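Local structure of alpha-L-rhamnosidase (Aspergillus terreus, 6GSZ) at residues N436-K441 / Y729-N734; W527-V532 / L607-M612; W558-I563 / S627-W632. The protein probably hydrolyses terminal non-reducing alpha-L-rhamnose residues from alpha-L-rhamnosides, acting as a glycoside hydrolase that also carries bound calcium. One frame throughout, in Å; residues are numbered along the deposited sequence. Where two conformers were deposited one is given.

All three contacts pair helices of the 6-hairpin glycosidase domain, whose helices build the (alpha/alpha)6 barrel. Contact 1 joins helices 437-453 and 727-732, far apart in the chain with 287 residues between the two segments, and the four segments of contacts 2 and 3 fall in that interval. Contact 1 stands apart, its centre 33 Å from that of contact 2 and 42 Å from that of contact 3. Contacts 2 and 3 have centres 10 Å apart and alternate along the chain, interlocking helices 530-542, 545-562, 598-619 and 623-644. They touch directly: W558 NE1 lies 2.8 Å from D529 OD1, a probable hydrogen bond. The pair thus runs from the glucose-binding pocket to a glycan-covered surface.

Contact 1: N436-K441 / Y729-N734; sequences NPLISK and YQVVMN. With NAG (2-acetamido-2-deoxy-beta-D-glucopyranose), chain H.
L438 and K441 meet V731 and V732 with aliphatic carbon alone; the flat ring of Y729 takes no part, and M733 CG sits 3.5 Å above one of its faces, offset toward the rim. The patch joins the opening turn of helix 437-453 to the last turn of helix 727-732, two helices of the barrel domain that are far apart in the chain, and no hydrogen bond crosses it. V731 carries most of the contact. Its CG1, held anti to the backbone N (chi1 174°), points at the first helix and rests 3.8 Å from K441 CG and 4.0 Å from L438 CD2. K441 uses only the root of its chain here: a bend at chi2 (60°) carries the amino end away from V731. The other methyl of L438, CD1, meets V732 CG1 at 3.9 Å, so the leucine fork straddles two successive valines. A bound 2-(2-methoxyethoxy)ethanol also lies against L438, V731, V732 and N734, probably from the crystallisation liquor.

Both helix ends are finished by standard caps. N436 is the N-cap of the first: its OD1 accepts from I439 N at 3.2 Å, the donor standing 49° out of the carbonyl plane, and more weakly from L438 N. At the second, N734 takes positive phi as the C-prime residue of a Schellman motif, with G735 N bonded to Q730 O and N734 N to V731 O. N734 points away from the first helix, and it carries a sugar: N734 ND2 is joined to C1 of N-acetylglucosamine H at 1.4 Å, while the sugar's acetamido methyl C8 comes 3.4 Å from M733 CE.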
# COMPACT_ATOMS: atom_id res chain seq x y z
N ASN A 436 12.09 -24.81 1.32
CA ASN A 436 12.59 -24.58 -0.02
C ASN A 436 13.10 -23.14 -0.09
O ASN A 436 12.33 -22.18 -0.03
CB ASN A 436 11.49 -24.80 -1.06
CG ASN A 436 11.97 -24.70 -2.48
OD1 ASN A 436 12.65 -23.72 -2.84
ND2 ASN A 436 11.53 -25.62 -3.32
N PRO A 437 14.43 -22.96 -0.21
CA PRO A 437 15.00 -21.61 -0.17
C PRO A 437 14.54 -20.71 -1.32
O PRO A 437 14.50 -19.49 -1.14
CB PRO A 437 16.52 -21.79 -0.16
CG PRO A 437 16.78 -23.26 -0.34
CD PRO A 437 15.46 -24.00 -0.36
N LEU A 438 14.24 -21.29 -2.49
CA LEU A 438 13.75 -20.48 -3.60
C LEU A 438 12.34 -19.95 -3.29
O LEU A 438 12.03 -18.82 -3.65
CB LEU A 438 13.77 -21.26 -4.91
CG LEU A 438 15.14 -21.78 -5.34
CD1 LEU A 438 15.01 -22.54 -6.65
CD2 LEU A 438 16.15 -20.68 -5.46
N ILE A 439 11.45 -20.78 -2.73
CA ILE A 439 10.08 -20.33 -2.42
C ILE A 439 10.14 -19.34 -1.25
O ILE A 439 9.41 -18.33 -1.23
CB ILE A 439 9.17 -21.55 -2.13
CG1 ILE A 439 9.03 -22.40 -3.39
CG2 ILE A 439 7.80 -21.12 -1.63
CD1 ILE A 439 8.26 -23.67 -3.16
N SER A 440 11.04 -19.57 -0.28
CA SER A 440 11.22 -18.56 0.78
C SER A 440 11.68 -17.22 0.18
O SER A 440 11.18 -16.16 0.59
CB SER A 440 12.20 -18.99 1.85
OG SER A 440 11.75 -20.15 2.50
N LYS A 441 12.61 -17.27 -0.79
CA LYS A 441 13.06 -16.03 -1.42
C LYS A 441 11.93 -15.39 -2.23
O LYS A 441 11.82 -14.15 -2.26
CB LYS A 441 14.26 -16.31 -2.32
CG LYS A 441 14.82 -15.07 -3.04
CD LYS A 441 15.30 -13.99 -2.10
CE LYS A 441 16.24 -13.00 -2.75
NZ LYS A 441 16.69 -11.96 -1.78
N TYR A 729 11.63 -18.71 -11.84
CA TYR A 729 12.55 -18.22 -12.87
C TYR A 729 13.08 -16.85 -12.46
O TYR A 729 14.26 -16.57 -12.59
CB TYR A 729 11.86 -18.15 -14.22
CG TYR A 729 12.60 -17.36 -15.26
CD1 TYR A 729 13.72 -17.89 -15.86
CD2 TYR A 729 12.19 -16.09 -15.64
CE1 TYR A 729 14.42 -17.17 -16.82
CE2 TYR A 729 12.86 -15.36 -16.60
CZ TYR A 729 13.99 -15.90 -17.19
OH TYR A 729 14.67 -15.19 -18.13
N GLN A 730 12.17 -15.99 -12.00
CA GLN A 730 12.60 -14.63 -11.66
C GLN A 730 13.58 -14.66 -10.48
O GLN A 730 14.55 -13.91 -10.47
CB GLN A 730 11.38 -13.73 -11.37
CG GLN A 730 10.33 -13.77 -12.47
CD GLN A 730 9.21 -12.77 -12.34
OE1 GLN A 730 8.94 -12.27 -11.25
NE2 GLN A 730 8.54 -12.48 -13.45
N VAL A 731 13.42 -15.62 -9.57
CA VAL A 731 14.28 -15.79 -8.41
C VAL A 731 15.69 -16.27 -8.84
O VAL A 731 16.74 -15.75 -8.41
CB VAL A 731 13.64 -16.76 -7.39
CG1 VAL A 731 14.61 -17.06 -6.26
CG2 VAL A 731 12.35 -16.15 -6.81
N VAL A 732 15.74 -17.29 -9.70
CA VAL A 732 17.02 -17.87 -10.09
C VAL A 732 17.75 -16.92 -11.05
O VAL A 732 18.95 -17.09 -11.20
CB VAL A 732 16.90 -19.31 -10.62
CG1 VAL A 732 16.24 -20.23 -9.60
CG2 VAL A 732 16.22 -19.39 -11.97
N MET A 733 17.06 -15.92 -11.63
CA MET A 733 17.71 -14.87 -12.44
C MET A 733 18.16 -13.70 -11.56
O MET A 733 18.53 -12.64 -12.06
CB MET A 733 16.74 -14.38 -13.51
CG MET A 733 16.45 -15.40 -14.58
SD MET A 733 17.90 -15.77 -15.60
CE MET A 733 18.10 -14.22 -16.47
N ASN A 734 18.21 -13.91 -10.25
CA ASN A 734 18.69 -12.96 -9.22
C ASN A 734 17.69 -11.84 -9.02
O ASN A 734 18.04 -10.77 -8.53
CB ASN A 734 20.06 -12.35 -9.52
CG ASN A 734 21.12 -13.41 -9.59
OD1 ASN A 734 21.01 -14.40 -8.86
ND2 ASN A 734 22.08 -13.19 -10.47
C1 NAG H . 23.19 -14.05 -10.76
C2 NAG H . 23.64 -13.74 -12.21
C3 NAG H . 24.80 -14.64 -12.58
C4 NAG H . 25.89 -14.53 -11.53
C5 NAG H . 25.33 -14.74 -10.12
C6 NAG H . 26.40 -14.49 -9.07
C7 NAG H . 21.97 -12.83 -13.81
C8 NAG H . 20.82 -13.17 -14.72
N2 NAG H . 22.55 -13.86 -13.18
O3 NAG H . 25.32 -14.23 -13.85
O4 NAG H . 26.87 -15.50 -11.82
O5 NAG H . 24.25 -13.84 -9.85
O6 NAG H . 25.80 -14.65 -7.78
O7 NAG H . 22.29 -11.64 -13.69

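Contact 2: W527-V532 / L607-M612; sequences WGDAIV and LHSTDM. With NAG (2-acetamido-2-deoxy-beta-D-glucopyranose), chain C; BGC (beta-D-glucopyranose), chain B.
D529 and S609 are brought together by their first torsions: D529 has CG anti to the carbonyl carbon, and S609 turns its OG to chi1 -86°, sending the carboxylate and the hydroxyl into the same gap. This is buried packing in the (alpha/alpha)6 barrel, between the turn W527-A530 leading into helix 530-542 and the middle of helix 598-619. S609 OG donates to D529 OD1 at 2.7 Å, coming from above the carboxylate plane, 57° out of it. W558 is a probable second donor to OD1, and OD2 accepts from I526 N, so three donors fix the rotation of this buried acid. One helical turn on, V532 has CG1 anti to its N (chi1 -176°), which lays that methyl across M612, 3.7 Å from CB and 3.8 Å from CE; the bend at the end of the methionine chain brings CE back to it. Each segment also serves a sugar. On the surface side, D611 OD2 accepts from N2 of N-acetylglucosamine C at 2.9 Å. In the pocket, W527, whose ring meets those of W470 and W578, presents its ring edge to glucose, NE1 donating to O3 at 3.0 Å.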
# COMPACT_ATOMS: atom_id res chain seq x y z
N TRP A 527 -10.13 -4.07 -13.85
CA TRP A 527 -9.73 -2.69 -13.51
C TRP A 527 -10.94 -1.97 -12.93
O TRP A 527 -10.91 -1.64 -11.75
CB TRP A 527 -9.15 -2.04 -14.78
CG TRP A 527 -7.71 -2.39 -15.00
CD1 TRP A 527 -6.64 -1.57 -14.80
CD2 TRP A 527 -7.15 -3.64 -15.44
NE1 TRP A 527 -5.48 -2.22 -15.07
CE2 TRP A 527 -5.75 -3.51 -15.44
CE3 TRP A 527 -7.68 -4.88 -15.82
CZ2 TRP A 527 -4.88 -4.53 -15.81
CZ3 TRP A 527 -6.82 -5.90 -16.17
CH2 TRP A 527 -5.44 -5.74 -16.18
N GLY A 528 -12.05 -1.86 -13.66
CA GLY A 528 -13.19 -1.19 -13.11
C GLY A 528 -13.78 -1.94 -11.91
O GLY A 528 -14.31 -1.34 -10.98
N ASP A 529 -13.69 -3.28 -11.98
CA ASP A 529 -14.20 -4.14 -10.92
C ASP A 529 -13.47 -3.93 -9.59
O ASP A 529 -13.95 -4.42 -8.57
CB ASP A 529 -14.19 -5.61 -11.31
CG ASP A 529 -15.22 -5.92 -12.40
OD1 ASP A 529 -16.44 -5.63 -12.15
OD2 ASP A 529 -14.79 -6.48 -13.43
N ALA A 530 -12.32 -3.22 -9.58
CA ALA A 530 -11.66 -2.93 -8.31
C ALA A 530 -12.57 -2.24 -7.29
O ALA A 530 -12.36 -2.41 -6.06
CB ALA A 530 -10.43 -2.09 -8.53
N ILE A 531 -13.53 -1.45 -7.79
CA ILE A 531 -14.41 -0.69 -6.89
C ILE A 531 -15.36 -1.61 -6.09
O ILE A 531 -15.97 -1.16 -5.11
CB ILE A 531 -15.16 0.41 -7.67
CG1 ILE A 531 -15.73 1.52 -6.79
CG2 ILE A 531 -16.21 -0.18 -8.60
CD1 ILE A 531 -14.69 2.32 -6.11
N VAL A 532 -15.48 -2.87 -6.55
CA VAL A 532 -16.21 -3.94 -5.82
C VAL A 532 -15.21 -4.81 -5.06
O VAL A 532 -15.39 -5.12 -3.89
CB VAL A 532 -17.06 -4.80 -6.78
CG1 VAL A 532 -17.88 -5.84 -6.00
CG2 VAL A 532 -18.00 -3.96 -7.62
N LEU A 607 -19.85 -11.50 -13.60
CA LEU A 607 -20.54 -12.43 -12.71
C LEU A 607 -19.93 -12.36 -11.30
O LEU A 607 -20.64 -12.32 -10.31
CB LEU A 607 -20.47 -13.84 -13.28
CG LEU A 607 -21.60 -14.28 -14.20
CD1 LEU A 607 -22.90 -14.34 -13.45
CD2 LEU A 607 -21.80 -13.43 -15.39
N HIS A 608 -18.59 -12.36 -11.24
CA HIS A 608 -17.90 -12.30 -9.94
C HIS A 608 -18.29 -11.02 -9.17
O HIS A 608 -18.53 -11.03 -7.95
CB HIS A 608 -16.39 -12.46 -10.13
CG HIS A 608 -15.63 -12.38 -8.87
ND1 HIS A 608 -15.86 -13.23 -7.81
CD2 HIS A 608 -14.58 -11.61 -8.55
CE1 HIS A 608 -14.99 -12.94 -6.85
NE2 HIS A 608 -14.17 -11.95 -7.31
N SER A 609 -18.27 -9.86 -9.86
CA SER A 609 -18.69 -8.63 -9.17
C SER A 609 -20.14 -8.68 -8.69
O SER A 609 -20.48 -8.11 -7.65
CB SER A 609 -18.45 -7.45 -10.08
OG SER A 609 -17.11 -6.98 -9.95
N THR A 610 -21.01 -9.29 -9.52
CA THR A 610 -22.41 -9.39 -9.14
C THR A 610 -22.57 -10.25 -7.88
O THR A 610 -23.37 -9.90 -6.98
CB THR A 610 -23.27 -9.91 -10.32
OG1 THR A 610 -22.99 -9.08 -11.46
CG2 THR A 610 -24.75 -9.92 -10.00
N ASP A 611 -21.78 -11.33 -7.82
CA ASP A 611 -21.78 -12.25 -6.69
C ASP A 611 -21.26 -11.53 -5.42
O ASP A 611 -21.88 -11.53 -4.34
CB ASP A 611 -20.88 -13.43 -7.02
CG ASP A 611 -20.92 -14.59 -6.05
OD1 ASP A 611 -22.00 -14.87 -5.52
OD2 ASP A 611 -19.87 -15.24 -5.91
N MET A 612 -20.13 -10.80 -5.59
CA MET A 612 -19.57 -10.05 -4.47
C MET A 612 -20.57 -9.00 -3.99
O MET A 612 -20.72 -8.80 -2.75
CB MET A 612 -18.25 -9.37 -4.82
CG MET A 612 -17.05 -10.32 -4.91
SD MET A 612 -15.49 -9.46 -5.15
CE MET A 612 -15.62 -8.80 -6.82
C1 NAG C . -21.14 -15.38 -1.87
C2 NAG C . -19.82 -16.06 -2.16
C3 NAG C . -20.08 -17.48 -2.70
C4 NAG C . -21.01 -18.23 -1.76
C5 NAG C . -22.26 -17.40 -1.48
C6 NAG C . -23.20 -18.06 -0.48
C7 NAG C . -17.82 -14.86 -2.88
C8 NAG C . -17.21 -14.07 -4.00
N2 NAG C . -19.06 -15.29 -3.10
O3 NAG C . -18.83 -18.16 -2.81
O4 NAG C . -21.40 -19.43 -2.45
O5 NAG C . -21.86 -16.14 -0.94
O6 NAG C . -22.54 -18.27 0.80
O7 NAG C . -17.24 -15.06 -1.83
C2 BGC B . -0.28 -1.72 -15.08
C3 BGC B . -1.43 -2.35 -15.82
C4 BGC B . -1.97 -1.62 -17.03
C5 BGC B . -0.79 -1.31 -17.82
C6 BGC B . -1.33 -0.63 -19.06
C1 BGC B . 0.79 -1.30 -16.08
O1 BGC B . 1.91 -0.83 -15.35
O2 BGC B . 0.46 -2.70 -14.39
O3 BGC B . -2.48 -2.32 -15.00
O4 BGC B . -2.97 -2.30 -17.82
O5 BGC B . 0.24 -0.52 -17.14
O6 BGC B . -0.21 -0.16 -19.83

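Contact 3: W558-I563 / S627-W632; sequences WVDKGI and SNYTEW. With NAG (2-acetamido-2-deoxy-beta-D-glucopyranose), chain D; NAG (2-acetamido-2-deoxy-beta-D-glucopyranose), chain E; BMA (beta-D-mannopyranose), chain F; MAN (alpha-D-mannopyranose), chain G.
The polar part of this contact is one short hydrogen bond: Y629 OH donates to D560 OD1 at 2.7 Å. It arrives on the syn side of the carboxylate, 19° out of its plane. The two side chains cross at about a right angle, with carboxylate and phenol ring turned 25° from each other; OD1 lies at the ring's edge, near its plane. K556, one turn earlier on the helix of D560, meets both: a salt bridge to D560 OD2 and a hydrogen bond with Y629 OH.

Apolar contact is slight. V559 CG1 passes Y629 CE1 at 4.2 Å as the two side chains run past each other in opposite directions, while L613 of helix 598-619 packs on both.

A glycan lies along the interface. N628 ND2 is bonded to C1 of N-acetylglucosamine D, an N-linked glycan, and that sugar turns back across to the other helix, its O6 donating to D560 OD1 at 2.7 Å. Its C6 stands 3.6 Å above one face of the W632 indole, offset toward the rim. The next sugar, N-acetylglucosamine E, gives its N2 hydrogen to D560 O at 2.9 Å along a nearly straight bond (165°). Farther out, the extended K561 chain runs past the beta-mannose, and its NZ donates to O6 of the alpha-mannose at 3.0 Å.

Metal coordination comes from the backbone: in the wider pi-type turn that closes helix 545-562, K561 O binds calcium together with S506 O.

With two hydroxyl donors on OD1 and a lysine at OD2, D560 is probably ionised, and the glycan becomes a structural bridge between helices 545-562 and 623-644.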
# COMPACT_ATOMS: atom_id res chain seq x y z
N TRP A 558 -21.19 0.97 -9.82
CA TRP A 558 -20.43 0.34 -10.87
C TRP A 558 -21.27 -0.74 -11.59
O TRP A 558 -21.34 -0.78 -12.83
CB TRP A 558 -19.15 -0.25 -10.31
CG TRP A 558 -18.41 -1.16 -11.23
CD1 TRP A 558 -18.23 -2.49 -11.07
CD2 TRP A 558 -17.77 -0.84 -12.48
NE1 TRP A 558 -17.51 -3.03 -12.09
CE2 TRP A 558 -17.20 -2.02 -12.98
CE3 TRP A 558 -17.58 0.34 -13.22
CZ2 TRP A 558 -16.50 -2.10 -14.18
CZ3 TRP A 558 -16.90 0.26 -14.41
CH2 TRP A 558 -16.32 -0.92 -14.87
N VAL A 559 -21.85 -1.65 -10.80
CA VAL A 559 -22.63 -2.73 -11.40
C VAL A 559 -23.86 -2.13 -12.09
O VAL A 559 -24.22 -2.54 -13.20
CB VAL A 559 -22.98 -3.78 -10.36
CG1 VAL A 559 -23.93 -4.84 -10.88
CG2 VAL A 559 -21.71 -4.43 -9.86
N ASP A 560 -24.54 -1.20 -11.42
CA ASP A 560 -25.81 -0.72 -11.91
C ASP A 560 -25.66 0.16 -13.17
O ASP A 560 -26.55 0.15 -14.05
CB ASP A 560 -26.54 0.08 -10.86
CG ASP A 560 -27.06 -0.74 -9.69
OD1 ASP A 560 -27.08 -2.02 -9.80
OD2 ASP A 560 -27.50 -0.08 -8.71
N LYS A 561 -24.62 1.02 -13.20
CA LYS A 561 -24.57 2.12 -14.17
C LYS A 561 -23.22 2.26 -14.89
O LYS A 561 -23.11 2.99 -15.88
CB LYS A 561 -24.90 3.43 -13.44
CG LYS A 561 -26.30 3.49 -12.85
CD LYS A 561 -26.63 4.80 -12.16
CE LYS A 561 -27.95 4.79 -11.43
NZ LYS A 561 -28.17 6.10 -10.75
N GLY A 562 -22.16 1.67 -14.32
CA GLY A 562 -20.82 1.77 -14.88
C GLY A 562 -20.55 0.77 -16.00
O GLY A 562 -20.12 1.13 -17.08
N ILE A 563 -20.80 -0.51 -15.73
CA ILE A 563 -20.61 -1.55 -16.73
C ILE A 563 -21.52 -1.27 -17.93
O ILE A 563 -22.67 -0.88 -17.77
CB ILE A 563 -20.90 -2.92 -16.10
CG1 ILE A 563 -19.86 -3.24 -15.01
CG2 ILE A 563 -20.92 -4.01 -17.16
CD1 ILE A 563 -20.09 -4.53 -14.28
N SER A 627 -31.23 -9.83 -2.78
CA SER A 627 -32.03 -10.70 -3.63
C SER A 627 -31.91 -10.32 -5.11
O SER A 627 -31.82 -11.21 -5.96
CB SER A 627 -33.47 -10.70 -3.22
OG SER A 627 -33.63 -11.47 -2.04
N ASN A 628 -31.88 -9.00 -5.40
CA ASN A 628 -31.78 -8.52 -6.76
C ASN A 628 -30.49 -9.06 -7.38
O ASN A 628 -30.51 -9.59 -8.50
CB ASN A 628 -31.71 -7.01 -6.76
CG ASN A 628 -31.73 -6.40 -8.13
OD1 ASN A 628 -32.53 -6.76 -8.99
ND2 ASN A 628 -30.84 -5.45 -8.36
N TYR A 629 -29.36 -8.90 -6.68
CA TYR A 629 -28.08 -9.32 -7.29
C TYR A 629 -27.95 -10.83 -7.36
O TYR A 629 -27.34 -11.35 -8.29
CB TYR A 629 -26.91 -8.63 -6.59
CG TYR A 629 -26.95 -7.13 -6.78
CD1 TYR A 629 -26.98 -6.57 -8.05
CD2 TYR A 629 -27.05 -6.26 -5.70
CE1 TYR A 629 -27.13 -5.20 -8.25
CE2 TYR A 629 -27.16 -4.89 -5.87
CZ TYR A 629 -27.25 -4.37 -7.15
OH TYR A 629 -27.37 -3.02 -7.33
N THR A 630 -28.59 -11.55 -6.41
CA THR A 630 -28.64 -13.00 -6.48
C THR A 630 -29.38 -13.43 -7.76
O THR A 630 -28.92 -14.37 -8.49
CB THR A 630 -29.26 -13.57 -5.20
OG1 THR A 630 -28.42 -13.26 -4.09
CG2 THR A 630 -29.44 -15.08 -5.24
N GLU A 631 -30.50 -12.76 -8.04
CA GLU A 631 -31.37 -13.01 -9.23
C GLU A 631 -30.57 -12.73 -10.51
O GLU A 631 -30.56 -13.50 -11.48
CB GLU A 631 -32.64 -12.15 -9.17
CG GLU A 631 -33.67 -12.64 -8.14
CD GLU A 631 -34.88 -11.76 -7.84
OE1 GLU A 631 -35.13 -10.75 -8.57
OE2 GLU A 631 -35.60 -12.10 -6.84
N TRP A 632 -29.95 -11.55 -10.57
CA TRP A 632 -29.13 -11.15 -11.74
C TRP A 632 -27.99 -12.15 -11.93
O TRP A 632 -27.69 -12.54 -13.06
CB TRP A 632 -28.57 -9.73 -11.58
CG TRP A 632 -29.52 -8.66 -12.00
CD1 TRP A 632 -30.60 -8.16 -11.34
CD2 TRP A 632 -29.50 -7.98 -13.26
NE1 TRP A 632 -31.25 -7.22 -12.09
CE2 TRP A 632 -30.60 -7.09 -13.28
CE3 TRP A 632 -28.64 -8.02 -14.36
CZ2 TRP A 632 -30.86 -6.25 -14.36
CZ3 TRP A 632 -28.91 -7.20 -15.42
CH2 TRP A 632 -30.00 -6.33 -15.43
C1 NAG D . -30.83 -4.62 -9.49
C2 NAG D . -30.98 -3.17 -8.92
C3 NAG D . -31.21 -2.18 -10.07
C4 NAG D . -30.14 -2.38 -11.16
C5 NAG D . -29.92 -3.83 -11.52
C6 NAG D . -28.69 -4.05 -12.41
C7 NAG D . -31.80 -3.10 -6.65
C8 NAG D . -32.97 -3.00 -5.73
N2 NAG D . -32.04 -3.04 -7.96
O3 NAG D . -31.20 -0.84 -9.57
O4 NAG D . -30.54 -1.76 -12.40
O5 NAG D . -29.76 -4.68 -10.35
O6 NAG D . -27.46 -3.98 -11.65
O7 NAG D . -30.65 -3.29 -6.20
C1 NAG E . -30.13 -0.43 -12.61
C2 NAG E . -30.12 -0.19 -14.09
C3 NAG E . -29.86 1.29 -14.38
C4 NAG E . -30.81 2.16 -13.58
C5 NAG E . -30.76 1.82 -12.10
C6 NAG E . -31.82 2.58 -11.31
C7 NAG E . -29.36 -2.08 -15.45
C8 NAG E . -28.15 -2.79 -15.98
N2 NAG E . -29.11 -0.99 -14.71
O3 NAG E . -30.00 1.55 -15.78
O4 NAG E . -30.39 3.51 -13.72
O5 NAG E . -31.05 0.43 -11.96
O6 NAG E . -31.75 2.14 -9.94
O7 NAG E . -30.50 -2.52 -15.63
C1 BMA F . -31.36 4.40 -14.29
C2 BMA F . -31.09 5.83 -13.85
C3 BMA F . -32.09 6.77 -14.56
C4 BMA F . -32.01 6.56 -16.08
C5 BMA F . -32.09 5.09 -16.48
C6 BMA F . -31.65 4.91 -17.93
O2 BMA F . -29.76 6.14 -14.22
O3 BMA F . -31.77 8.13 -14.32
O4 BMA F . -33.11 7.24 -16.66
O5 BMA F . -31.24 4.27 -15.67
O6 BMA F . -31.80 3.52 -18.23
C1 MAN G . -32.79 8.82 -13.56
C2 MAN G . -32.52 10.33 -13.65
C3 MAN G . -31.29 10.69 -12.83
C4 MAN G . -31.31 10.03 -11.45
C5 MAN G . -31.62 8.53 -11.53
C6 MAN G . -31.66 7.80 -10.19
O2 MAN G . -33.61 11.12 -13.12
O3 MAN G . -31.24 12.10 -12.62
O4 MAN G . -30.01 10.25 -10.89
O5 MAN G . -32.87 8.33 -12.22
O6 MAN G . -31.17 6.44 -10.36